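Local coordinates for putative branched-chain amino acid aminotransferase IlvE (Streptococcus mutans, PDB 4DQN), which probably catalyses the pyridoxal-phosphate-dependent transfer of the amino group between leucine, isoleucine or valine and 2-oxoglutarate, at residues A66-T69 with S73-L76; M81-L86 with D101-A106; Y117-P120 with G124-L127; K253-Y258 with E337-K342. All coordinates share one frame; numbering follows the deposited sequence.

Interaction 1 (A66-T69 with S73-L76); sequences AYRT and SVQL
Thr69 crosses the Gln75 side chain at about a right angle, its methyl CG2 3.4 Å from Gln75 OE1, just where the beta hairpin of strands 59-68 and 74-77 starts to turn. Tyr67 and Gln75 form an antiparallel hydrogen-bonded pair: Tyr67 N gives a 2.8 Å bond to Gln75 O, and Gln75 N returns one of 2.9 Å to Tyr67 O. Both side chains stand on the face where Tyr67 also meets Phe330 edge-to-face. The Gln75 amide is held by Lys342 NZ at OE1 and by the carbonyl of Gln329 at NE2. On the other face, Ala66 CB sits between Val74 CG1 at 3.8 Å and Leu76 CD2, against Val111 of helix 100-113. There too Arg68 runs out with CG anti to its own N (chi1 -166°) and bends at chi3, bringing one guanidinium face over Val74 CG2 while NH2 and NE bond to the carbonyls of Val118 and Pro119. At the turn Thr69 N donates to Ser73 O, 2.7 Å away.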
loop_
_atom_site.group_PDB
_atom_site.type_symbol
_atom_site.label_atom_id
_atom_site.label_comp_id
_atom_site.label_asym_id
_atom_site.label_seq_id
_atom_site.Cartn_x
_atom_site.Cartn_y
_atom_site.Cartn_z
ATOM N N ALA A 66 -5.787 -25.900 2.766
ATOM C CA ALA A 66 -6.338 -27.196 2.378
ATOM C C ALA A 66 -5.950 -28.171 3.472
ATOM O O ALA A 66 -4.810 -28.152 3.949
ATOM C CB ALA A 66 -5.780 -27.659 1.012
ATOM N N TYR A 67 -6.892 -29.021 3.867
ATOM C CA TYR A 67 -6.714 -29.885 5.023
ATOM C C TYR A 67 -6.847 -31.333 4.582
ATOM O O TYR A 67 -7.810 -31.675 3.897
ATOM C CB TYR A 67 -7.818 -29.590 6.054
ATOM C CG TYR A 67 -7.864 -28.150 6.532
ATOM C CD1 TYR A 67 -8.533 -27.168 5.799
ATOM C CD2 TYR A 67 -7.243 -27.775 7.717
ATOM C CE1 TYR A 67 -8.565 -25.841 6.237
ATOM C CE2 TYR A 67 -7.274 -26.461 8.162
ATOM C CZ TYR A 67 -7.938 -25.504 7.417
ATOM O OH TYR A 67 -7.970 -24.199 7.867
ATOM N N ARG A 68 -5.902 -32.188 4.960
ATOM C CA ARG A 68 -6.088 -33.623 4.717
ATOM C C ARG A 68 -6.907 -34.249 5.845
ATOM O O ARG A 68 -6.657 -33.983 7.025
ATOM C CB ARG A 68 -4.747 -34.348 4.562
ATOM C CG ARG A 68 -4.898 -35.746 3.977
ATOM C CD ARG A 68 -3.566 -36.459 3.854
ATOM N NE ARG A 68 -2.652 -35.781 2.926
ATOM C CZ ARG A 68 -2.701 -35.914 1.600
ATOM N NH1 ARG A 68 -3.627 -36.686 1.044
ATOM N NH2 ARG A 68 -1.821 -35.281 0.830
ATOM N N THR A 69 -7.886 -35.072 5.483
ATOM C CA THR A 69 -8.766 -35.695 6.468
ATOM C C THR A 69 -8.314 -37.113 6.837
ATOM O O THR A 69 -7.346 -37.633 6.287
ATOM C CB THR A 69 -10.221 -35.754 5.969
ATOM O OG1 THR A 69 -10.299 -36.594 4.805
ATOM C CG2 THR A 69 -10.726 -34.361 5.629
ATOM N N SER A 73 -8.465 -37.965 2.088
ATOM C CA SER A 73 -8.988 -36.957 1.170
ATOM C C SER A 73 -8.707 -35.540 1.685
ATOM O O SER A 73 -8.516 -35.326 2.891
ATOM C CB SER A 73 -10.481 -37.164 0.903
ATOM O OG SER A 73 -11.236 -37.125 2.104
ATOM N N VAL A 74 -8.668 -34.582 0.763
ATOM C CA VAL A 74 -8.277 -33.211 1.088
ATOM C C VAL A 74 -9.465 -32.284 0.867
ATOM O O VAL A 74 -10.266 -32.495 -0.044
ATOM C CB VAL A 74 -7.085 -32.767 0.221
ATOM C CG1 VAL A 74 -6.687 -31.314 0.540
ATOM C CG2 VAL A 74 -5.909 -33.698 0.462
ATOM N N GLN A 75 -9.602 -31.270 1.710
ATOM C CA GLN A 75 -10.729 -30.356 1.577
ATOM C C GLN A 75 -10.339 -28.904 1.861
ATOM O O GLN A 75 -9.361 -28.634 2.558
ATOM C CB GLN A 75 -11.876 -30.797 2.497
ATOM C CG GLN A 75 -11.518 -30.795 3.981
ATOM C CD GLN A 75 -12.559 -31.520 4.813
ATOM O OE1 GLN A 75 -13.198 -32.445 4.330
ATOM N NE2 GLN A 75 -12.735 -31.104 6.066
ATOM N N LEU A 76 -11.111 -27.980 1.297
ATOM C CA LEU A 76 -10.968 -26.557 1.582
ATOM C C LEU A 76 -12.025 -26.175 2.599
ATOM O O LEU A 76 -13.035 -26.877 2.744
ATOM C CB LEU A 76 -11.179 -25.739 0.307
ATOM C CG LEU A 76 -10.115 -25.926 -0.766
ATOM C CD1 LEU A 76 -10.530 -25.197 -2.041
ATOM C CD2 LEU A 76 -8.751 -25.421 -0.269
#

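Interaction 2 (M81-L86 with D101-A106); sequences MNAERL and DKFIDA
Phe103 carries the whole contact, pushing its ring against one turn of the helix that holds Asn82, Ala83 and Leu86. Ala83 CB lies over the ring face in a CH-pi contact, 3.9 Å from the Phe103 ring centroid and 29° off the normal, while Ala83 CA stands above the middle of the same face. The ring therefore lies against backbone as well as the alanine methyl. Phe103 points its CG anti to the backbone N (chi1 -178°), carrying the ring across the gap between the helices.

Further apolar contacts come from Asn82 and Leu86. Asn82 CB reaches Phe103 CZ at 3.7 Å, and Leu86 CD1 comes to the ring edge, 3.9 Å from Phe103 CE2, its side chain running obliquely to the ring. No hydrogen bond crosses. The polar end of Asn82 leads away, ND2 bonding to Glu62 OE1 on strand 59-68, and Glu62 also forms a salt bridge with Arg85. Leu86 packs on that strand as well, and its side chain lies about 6 Å from that of Lys188, the predicted cofactor lysine. With axes 9.2 Å apart at 130°, this is inclined, broadly antiparallel packing of the consecutive helices 79-92 and 100-113 of a class-IV aminotransferase.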
loop_
_atom_site.group_PDB
_atom_site.type_symbol
_atom_site.label_atom_id
_atom_site.label_comp_id
_atom_site.label_asym_id
_atom_site.label_seq_id
_atom_site.Cartn_x
_atom_site.Cartn_y
_atom_site.Cartn_z
ATOM N N MET A 81 -15.979 -17.724 1.112
ATOM C CA MET A 81 -15.812 -16.518 1.928
ATOM C C MET A 81 -14.572 -15.729 1.527
ATOM O O MET A 81 -14.614 -14.499 1.441
ATOM C CB MET A 81 -15.745 -16.874 3.419
ATOM C CG MET A 81 -17.036 -17.455 3.979
ATOM S SD MET A 81 -18.441 -16.318 3.991
ATOM C CE MET A 81 -17.977 -15.317 5.408
ATOM N N ASN A 82 -13.465 -16.424 1.280
ATOM C CA ASN A 82 -12.273 -15.754 0.747
ATOM C C ASN A 82 -12.519 -15.086 -0.609
ATOM O O ASN A 82 -11.998 -13.998 -0.883
ATOM C CB ASN A 82 -11.119 -16.750 0.627
ATOM C CG ASN A 82 -10.767 -17.375 1.953
ATOM O OD1 ASN A 82 -11.307 -18.424 2.320
ATOM N ND2 ASN A 82 -9.867 -16.728 2.692
ATOM N N ALA A 83 -13.289 -15.749 -1.466
ATOM C CA ALA A 83 -13.569 -15.207 -2.789
ATOM C C ALA A 83 -14.375 -13.918 -2.684
ATOM O O ALA A 83 -14.137 -12.965 -3.430
ATOM C CB ALA A 83 -14.328 -16.244 -3.642
ATOM N N GLU A 84 -15.345 -13.897 -1.774
ATOM C CA GLU A 84 -16.218 -12.740 -1.621
ATOM C C GLU A 84 -15.452 -11.588 -0.997
ATOM O O GLU A 84 -15.648 -10.428 -1.369
ATOM C CB GLU A 84 -17.472 -13.114 -0.810
ATOM C CG GLU A 84 -18.354 -14.124 -1.559
ATOM C CD GLU A 84 -19.599 -14.573 -0.791
ATOM O OE1 GLU A 84 -19.765 -14.182 0.392
ATOM O OE2 GLU A 84 -20.409 -15.326 -1.385
ATOM N N ARG A 85 -14.553 -11.907 -0.070
ATOM C CA ARG A 85 -13.708 -10.872 0.518
ATOM C C ARG A 85 -12.753 -10.270 -0.518
ATOM O O ARG A 85 -12.538 -9.047 -0.538
ATOM C CB ARG A 85 -12.942 -11.405 1.737
ATOM C CG ARG A 85 -12.116 -10.322 2.431
ATOM C CD ARG A 85 -11.521 -10.784 3.754
ATOM N NE ARG A 85 -10.518 -11.838 3.584
ATOM C CZ ARG A 85 -9.865 -12.424 4.591
ATOM N NH1 ARG A 85 -10.119 -12.072 5.845
ATOM N NH2 ARG A 85 -8.957 -13.370 4.346
ATOM N N LEU A 86 -12.193 -11.117 -1.384
ATOM C CA LEU A 86 -11.326 -10.636 -2.462
ATOM C C LEU A 86 -12.111 -9.773 -3.448
ATOM O O LEU A 86 -11.549 -8.862 -4.053
ATOM C CB LEU A 86 -10.681 -11.811 -3.218
ATOM C CG LEU A 86 -9.228 -11.754 -3.716
ATOM C CD1 LEU A 86 -9.007 -12.585 -4.979
ATOM C CD2 LEU A 86 -8.642 -10.350 -3.847
ATOM N N ASP A 101 -16.874 -18.779 -8.494
ATOM C CA ASP A 101 -16.623 -20.081 -9.104
ATOM C C ASP A 101 -15.215 -20.176 -9.703
ATOM O O ASP A 101 -14.578 -21.217 -9.588
ATOM C CB ASP A 101 -17.725 -20.504 -10.093
ATOM C CG ASP A 101 -17.843 -19.577 -11.288
ATOM O OD1 ASP A 101 -18.681 -19.878 -12.164
ATOM O OD2 ASP A 101 -17.125 -18.552 -11.366
ATOM N N LYS A 102 -14.715 -19.088 -10.296
ATOM C CA LYS A 102 -13.347 -19.071 -10.833
ATOM C C LYS A 102 -12.335 -19.255 -9.700
ATOM O O LYS A 102 -11.409 -20.066 -9.806
ATOM C CB LYS A 102 -13.066 -17.747 -11.579
ATOM C CG LYS A 102 -11.648 -17.620 -12.159
ATOM C CD LYS A 102 -11.473 -16.250 -12.827
ATOM C CE LYS A 102 -10.120 -16.110 -13.497
ATOM N NZ LYS A 102 -9.876 -17.129 -14.564
ATOM N N PHE A 103 -12.531 -18.497 -8.617
ATOM C CA PHE A 103 -11.650 -18.525 -7.451
ATOM C C PHE A 103 -11.556 -19.928 -6.834
ATOM O O PHE A 103 -10.453 -20.446 -6.580
ATOM C CB PHE A 103 -12.178 -17.520 -6.410
ATOM C CG PHE A 103 -11.330 -17.407 -5.159
ATOM C CD1 PHE A 103 -11.453 -18.342 -4.131
ATOM C CD2 PHE A 103 -10.438 -16.344 -4.998
ATOM C CE1 PHE A 103 -10.669 -18.241 -2.970
ATOM C CE2 PHE A 103 -9.662 -16.223 -3.840
ATOM C CZ PHE A 103 -9.781 -17.175 -2.820
ATOM N N ILE A 104 -12.711 -20.539 -6.585
ATOM C CA ILE A 104 -12.738 -21.823 -5.892
ATOM C C ILE A 104 -12.170 -22.904 -6.799
ATOM O O ILE A 104 -11.394 -23.748 -6.353
ATOM C CB ILE A 104 -14.155 -22.181 -5.428
ATOM C CG1 ILE A 104 -14.589 -21.234 -4.309
ATOM C CG2 ILE A 104 -14.222 -23.610 -4.904
ATOM C CD1 ILE A 104 -16.069 -21.401 -3.949
ATOM N N ASP A 105 -12.534 -22.865 -8.078
ATOM C CA ASP A 105 -11.990 -23.825 -9.026
ATOM C C ASP A 105 -10.481 -23.712 -9.111
ATOM O O ASP A 105 -9.771 -24.720 -9.184
ATOM C CB ASP A 105 -12.577 -23.619 -10.421
ATOM C CG ASP A 105 -11.929 -24.519 -11.444
ATOM O OD1 ASP A 105 -12.209 -25.732 -11.409
ATOM O OD2 ASP A 105 -11.118 -24.028 -12.264
ATOM N N ALA A 106 -9.979 -22.482 -9.118
ATOM C CA ALA A 106 -8.536 -22.280 -9.204
ATOM C C ALA A 106 -7.840 -22.849 -7.981
ATOM O O ALA A 106 -6.793 -23.491 -8.094
ATOM C CB ALA A 106 -8.221 -20.808 -9.349
#

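Interaction 3 (Y117-P120 with G124-L127); sequences YVPP and GATL
Pro119 is one of two main bumps in this contact; its ring sits on the backbone of Ala125 and Thr126. Its CD comes within 3.4 Å of Thr126 C, and CG sits over the same peptide stretch, 3.5 Å from Thr126 O. Elsewhere on the ring, Pro119 CB meets the methyl of Ala125, 3.6 Å from its CB, so the pyrrolidine rests on a seat made by the Ala125 methyl and the Thr126 main chain. Trp11 also touches Pro119 from outside the two segments.

The second bump is Leu127. It projects toward the loop with CG anti to its backbone N (chi1 -174°), and its branches fork around separate neighbours: CD1 reaches Tyr117 CB at 4.1 Å, whereas CD2 meets Val118 CG2. That same valine methyl rests 3.9 Å from Leu127 CB, the two side chains crossing at about a right angle. The Tyr117 ring leads away from this fit and touches Pro22. Beside the Pro119-Ala125 contact one water bridges the backbones, donating 2.8 Å bonds to Pro119 O and to Ala125 O.

These contacts fold the loop after helix 100-113 against the start of strand 126-136. No direct hydrogen bond joins the two segments. They are held instead by the fit of apolar surfaces and by a water between two carbonyls, neither of which can donate to the other.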
loop_
_atom_site.group_PDB
_atom_site.type_symbol
_atom_site.label_atom_id
_atom_site.label_comp_id
_atom_site.label_asym_id
_atom_site.label_seq_id
_atom_site.Cartn_x
_atom_site.Cartn_y
_atom_site.Cartn_z
ATOM N N TYR A 117 1.908 -32.468 -1.497
ATOM C CA TYR A 117 2.443 -31.527 -0.504
ATOM C C TYR A 117 1.443 -31.182 0.600
ATOM O O TYR A 117 1.779 -30.473 1.556
ATOM C CB TYR A 117 2.944 -30.235 -1.176
ATOM C CG TYR A 117 4.167 -30.442 -2.027
ATOM C CD1 TYR A 117 4.049 -30.790 -3.367
ATOM C CD2 TYR A 117 5.439 -30.294 -1.494
ATOM C CE1 TYR A 117 5.159 -30.990 -4.148
ATOM C CE2 TYR A 117 6.561 -30.487 -2.273
ATOM C CZ TYR A 117 6.406 -30.838 -3.601
ATOM O OH TYR A 117 7.507 -31.035 -4.400
ATOM N N VAL A 118 0.210 -31.655 0.464
ATOM C CA VAL A 118 -0.749 -31.507 1.551
ATOM C C VAL A 118 -0.303 -32.469 2.667
ATOM O O VAL A 118 -0.304 -33.687 2.468
ATOM C CB VAL A 118 -2.188 -31.826 1.091
ATOM C CG1 VAL A 118 -3.178 -31.563 2.223
ATOM C CG2 VAL A 118 -2.557 -30.982 -0.126
ATOM N N PRO A 119 0.109 -31.922 3.828
ATOM C CA PRO A 119 0.704 -32.723 4.909
ATOM C C PRO A 119 -0.209 -33.862 5.366
ATOM O O PRO A 119 -1.426 -33.772 5.197
ATOM C CB PRO A 119 0.880 -31.704 6.033
ATOM C CG PRO A 119 1.074 -30.380 5.286
ATOM C CD PRO A 119 0.070 -30.488 4.171
ATOM N N PRO A 120 0.379 -34.928 5.928
ATOM C CA PRO A 120 -0.403 -36.068 6.407
ATOM C C PRO A 120 -1.283 -35.705 7.602
ATOM O O PRO A 120 -0.928 -34.838 8.393
ATOM C CB PRO A 120 0.676 -37.068 6.862
ATOM C CG PRO A 120 1.918 -36.659 6.159
ATOM C CD PRO A 120 1.830 -35.159 6.054
ATOM N N GLY A 124 -1.414 -31.625 12.066
ATOM C CA GLY A 124 -1.948 -30.289 12.280
ATOM C C GLY A 124 -1.450 -29.324 11.212
ATOM O O GLY A 124 -1.765 -28.127 11.225
ATOM N N ALA A 125 -0.667 -29.848 10.274
ATOM C CA ALA A 125 -0.104 -29.040 9.198
ATOM C C ALA A 125 -1.020 -29.073 7.978
ATOM O O ALA A 125 -1.821 -30.001 7.804
ATOM C CB ALA A 125 1.282 -29.525 8.840
ATOM N N THR A 126 -0.902 -28.057 7.128
ATOM C CA THR A 126 -1.848 -27.874 6.036
ATOM C C THR A 126 -1.144 -27.364 4.785
ATOM O O THR A 126 0.036 -27.019 4.825
ATOM C CB THR A 126 -2.922 -26.834 6.416
ATOM O OG1 THR A 126 -2.278 -25.596 6.767
ATOM C CG2 THR A 126 -3.768 -27.318 7.590
ATOM N N LEU A 127 -1.868 -27.317 3.672
ATOM C CA LEU A 127 -1.349 -26.665 2.481
ATOM C C LEU A 127 -1.916 -25.251 2.445
ATOM O O LEU A 127 -3.120 -25.062 2.276
ATOM C CB LEU A 127 -1.746 -27.422 1.204
ATOM C CG LEU A 127 -1.089 -26.857 -0.071
ATOM C CD1 LEU A 127 0.389 -27.171 -0.088
ATOM C CD2 LEU A 127 -1.767 -27.378 -1.348
HETATM O O HOH W 1 -3.160 -31.798 6.185
#

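Interaction 4 (K253-Y258 with E337-K342); sequences KYSLLY and EGWIYK
Trp339 drives the far end of its indole between Tyr258 and Ser255, which lie three residues, about one turn, apart on the helix. Its CZ2 stands over one face of the phenol, offset toward the rim, 3.5 Å from Tyr258 CG. The two rings meet obliquely: their planes make 57°, and the phenol centroid lies 4.9 Å from that of the indole six-membered ring. Tyr258 CB, by contrast, approaches the indole edge in its plane. Next to it, Ser255 packs on the end of the six-membered ring, with Trp339 CH2 at 3.7 Å from Ser255 O and 3.8 Å from Ser255 CB. OG lies over a face of the indole and bonds back to the carbonyl of Val251.

Farther out, torsions and second partners place the rings. Tyr258 holds CG anti to its backbone N (chi1 -173°), which swings the phenol off the helix toward the tryptophan; its OH and Glu337 O share a water, at 3.1 Å from Tyr258 OH. The indole has a cation-pi partner in Arg78 and meets the ring of Phe77, while the backbones of Trp339 and Arg78 are hydrogen-bonded.

The contact thus brings the C-terminal segment 337-342 against helix 251-262. It is a junction between the two halves of the class-IV aminotransferase fold: strand 340-342 edges the antiparallel sheet, whereas helix 251-262 packs on strands 238-241 and 267-270 of the mixed sheet.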
loop_
_atom_site.group_PDB
_atom_site.type_symbol
_atom_site.label_atom_id
_atom_site.label_comp_id
_atom_site.label_asym_id
_atom_site.label_seq_id
_atom_site.Cartn_x
_atom_site.Cartn_y
_atom_site.Cartn_z
ATOM N N LYS A 253 -12.898 -15.278 12.150
ATOM C CA LYS A 253 -13.780 -14.565 13.079
ATOM C C LYS A 253 -15.255 -14.877 12.862
ATOM O O LYS A 253 -15.989 -15.131 13.822
ATOM C CB LYS A 253 -13.570 -13.049 12.991
ATOM C CG LYS A 253 -14.752 -12.285 13.578
ATOM C CD LYS A 253 -14.616 -10.781 13.459
ATOM C CE LYS A 253 -15.033 -10.265 12.095
ATOM N NZ LYS A 253 -14.851 -8.777 12.055
ATOM N N TYR A 254 -15.700 -14.860 11.609
ATOM C CA TYR A 254 -17.097 -15.161 11.328
ATOM C C TYR A 254 -17.417 -16.595 11.706
ATOM O O TYR A 254 -18.484 -16.874 12.261
ATOM C CB TYR A 254 -17.428 -14.896 9.857
ATOM C CG TYR A 254 -17.517 -13.422 9.558
ATOM C CD1 TYR A 254 -18.123 -12.558 10.463
ATOM C CD2 TYR A 254 -16.968 -12.888 8.399
ATOM C CE1 TYR A 254 -18.204 -11.209 10.219
ATOM C CE2 TYR A 254 -17.042 -11.527 8.142
ATOM C CZ TYR A 254 -17.662 -10.695 9.062
ATOM O OH TYR A 254 -17.746 -9.340 8.834
ATOM N N SER A 255 -16.486 -17.497 11.411
ATOM C CA SER A 255 -16.635 -18.908 11.775
ATOM C C SER A 255 -16.742 -19.110 13.292
ATOM O O SER A 255 -17.560 -19.910 13.760
ATOM C CB SER A 255 -15.461 -19.707 11.210
ATOM O OG SER A 255 -15.446 -19.609 9.792
ATOM N N LEU A 256 -15.921 -18.383 14.050
ATOM C CA LEU A 256 -15.923 -18.472 15.510
ATOM C C LEU A 256 -17.207 -17.890 16.091
ATOM O O LEU A 256 -17.794 -18.464 17.015
ATOM C CB LEU A 256 -14.693 -17.772 16.106
ATOM C CG LEU A 256 -13.388 -18.563 15.934
ATOM C CD1 LEU A 256 -12.193 -17.823 16.495
ATOM C CD2 LEU A 256 -13.510 -19.949 16.589
ATOM N N LEU A 257 -17.633 -16.757 15.543
ATOM C CA LEU A 257 -18.931 -16.161 15.865
ATOM C C LEU A 257 -20.038 -17.195 15.712
ATOM O O LEU A 257 -20.904 -17.357 16.587
ATOM C CB LEU A 257 -19.206 -15.028 14.881
ATOM C CG LEU A 257 -19.383 -13.569 15.312
ATOM C CD1 LEU A 257 -19.033 -13.322 16.761
ATOM C CD2 LEU A 257 -18.575 -12.663 14.391
ATOM N N TYR A 258 -20.006 -17.873 14.571
ATOM C CA TYR A 258 -21.006 -18.866 14.217
ATOM C C TYR A 258 -20.967 -20.039 15.190
ATOM O O TYR A 258 -21.995 -20.413 15.750
ATOM C CB TYR A 258 -20.758 -19.345 12.787
ATOM C CG TYR A 258 -21.817 -20.264 12.233
ATOM C CD1 TYR A 258 -21.863 -21.608 12.586
ATOM C CD2 TYR A 258 -22.753 -19.796 11.331
ATOM C CE1 TYR A 258 -22.830 -22.448 12.072
ATOM C CE2 TYR A 258 -23.725 -20.628 10.811
ATOM C CZ TYR A 258 -23.754 -21.952 11.180
ATOM O OH TYR A 258 -24.715 -22.785 10.648
ATOM N N GLU A 337 -23.616 -26.546 7.393
ATOM C CA GLU A 337 -23.945 -26.654 5.974
ATOM C C GLU A 337 -23.165 -25.647 5.122
ATOM O O GLU A 337 -23.066 -24.474 5.479
ATOM C CB GLU A 337 -25.443 -26.419 5.780
ATOM C CG GLU A 337 -25.999 -26.957 4.479
ATOM C CD GLU A 337 -26.153 -28.466 4.503
ATOM O OE1 GLU A 337 -25.743 -29.100 5.509
ATOM O OE2 GLU A 337 -26.688 -29.021 3.516
ATOM N N GLY A 338 -22.597 -26.116 4.014
ATOM C CA GLY A 338 -21.957 -25.240 3.043
ATOM C C GLY A 338 -20.527 -24.814 3.330
ATOM O O GLY A 338 -19.938 -24.090 2.533
ATOM N N TRP A 339 -19.961 -25.242 4.458
ATOM C CA TRP A 339 -18.610 -24.819 4.837
ATOM C C TRP A 339 -17.486 -25.601 4.173
ATOM O O TRP A 339 -16.438 -25.039 3.840
ATOM C CB TRP A 339 -18.411 -24.900 6.352
ATOM C CG TRP A 339 -19.030 -23.774 7.119
ATOM C CD1 TRP A 339 -20.057 -22.967 6.719
ATOM C CD2 TRP A 339 -18.666 -23.343 8.432
ATOM N NE1 TRP A 339 -20.356 -22.059 7.710
ATOM C CE2 TRP A 339 -19.515 -22.270 8.772
ATOM C CE3 TRP A 339 -17.705 -23.766 9.359
ATOM C CZ2 TRP A 339 -19.426 -21.603 10.007
ATOM C CZ3 TRP A 339 -17.621 -23.109 10.584
ATOM C CH2 TRP A 339 -18.480 -22.039 10.895
ATOM N N ILE A 340 -17.676 -26.903 4.015
ATOM C CA ILE A 340 -16.607 -27.747 3.508
ATOM C C ILE A 340 -16.717 -27.936 2.000
ATOM O O ILE A 340 -17.798 -28.198 1.476
ATOM C CB ILE A 340 -16.611 -29.126 4.182
ATOM C CG1 ILE A 340 -16.553 -28.987 5.708
ATOM C CG2 ILE A 340 -15.459 -29.973 3.665
ATOM C CD1 ILE A 340 -15.378 -28.155 6.253
ATOM N N TYR A 341 -15.593 -27.780 1.310
ATOM C CA TYR A 341 -15.519 -27.985 -0.131
ATOM C C TYR A 341 -14.465 -29.048 -0.407
ATOM O O TYR A 341 -13.257 -28.771 -0.329
ATOM C CB TYR A 341 -15.098 -26.699 -0.829
ATOM C CG TYR A 341 -16.164 -25.647 -0.954
ATOM C CD1 TYR A 341 -16.656 -24.986 0.165
ATOM C CD2 TYR A 341 -16.658 -25.291 -2.201
ATOM C CE1 TYR A 341 -17.614 -24.013 0.040
ATOM C CE2 TYR A 341 -17.616 -24.323 -2.334
ATOM C CZ TYR A 341 -18.094 -23.686 -1.214
ATOM O OH TYR A 341 -19.059 -22.708 -1.354
ATOM N N LYS A 342 -14.917 -30.260 -0.714
ATOM C CA LYS A 342 -14.008 -31.356 -1.043
ATOM C C LYS A 342 -13.279 -31.032 -2.334
ATOM O O LYS A 342 -13.876 -30.553 -3.294
ATOM C CB LYS A 342 -14.767 -32.675 -1.185
ATOM C CG LYS A 342 -15.475 -33.110 0.083
ATOM C CD LYS A 342 -14.513 -33.118 1.269
ATOM C CE LYS A 342 -13.615 -34.344 1.255
ATOM N NZ LYS A 342 -13.027 -34.574 2.604
HETATM O O HOH W 2 -24.625 -22.564 7.519
#

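Interactions 1, 3 and 4 all reach the seven-stranded antiparallel sheet. Interaction 1 is a hairpin within it; interaction 3, with centres about 8 Å apart from it, lies at the neighbouring strand 126-136, to which Ala66 N is bonded through Leu127 O. On the other side, Leu76 N bonds to Tyr341 O, so strand 340-342 of interaction 4 extends the sheet beyond strand 74-77. Interaction 2 comes between 1 and 3 along the chain, its helices following the hairpin; its centre is about 14 Å from that of interaction 4, and Ile104 CD1 packs on Tyr341 CE2 there. The C-terminal segment 337-342, last in sequence, thus joins this sheet and its helices to helix 251-262 beside the mixed sheet.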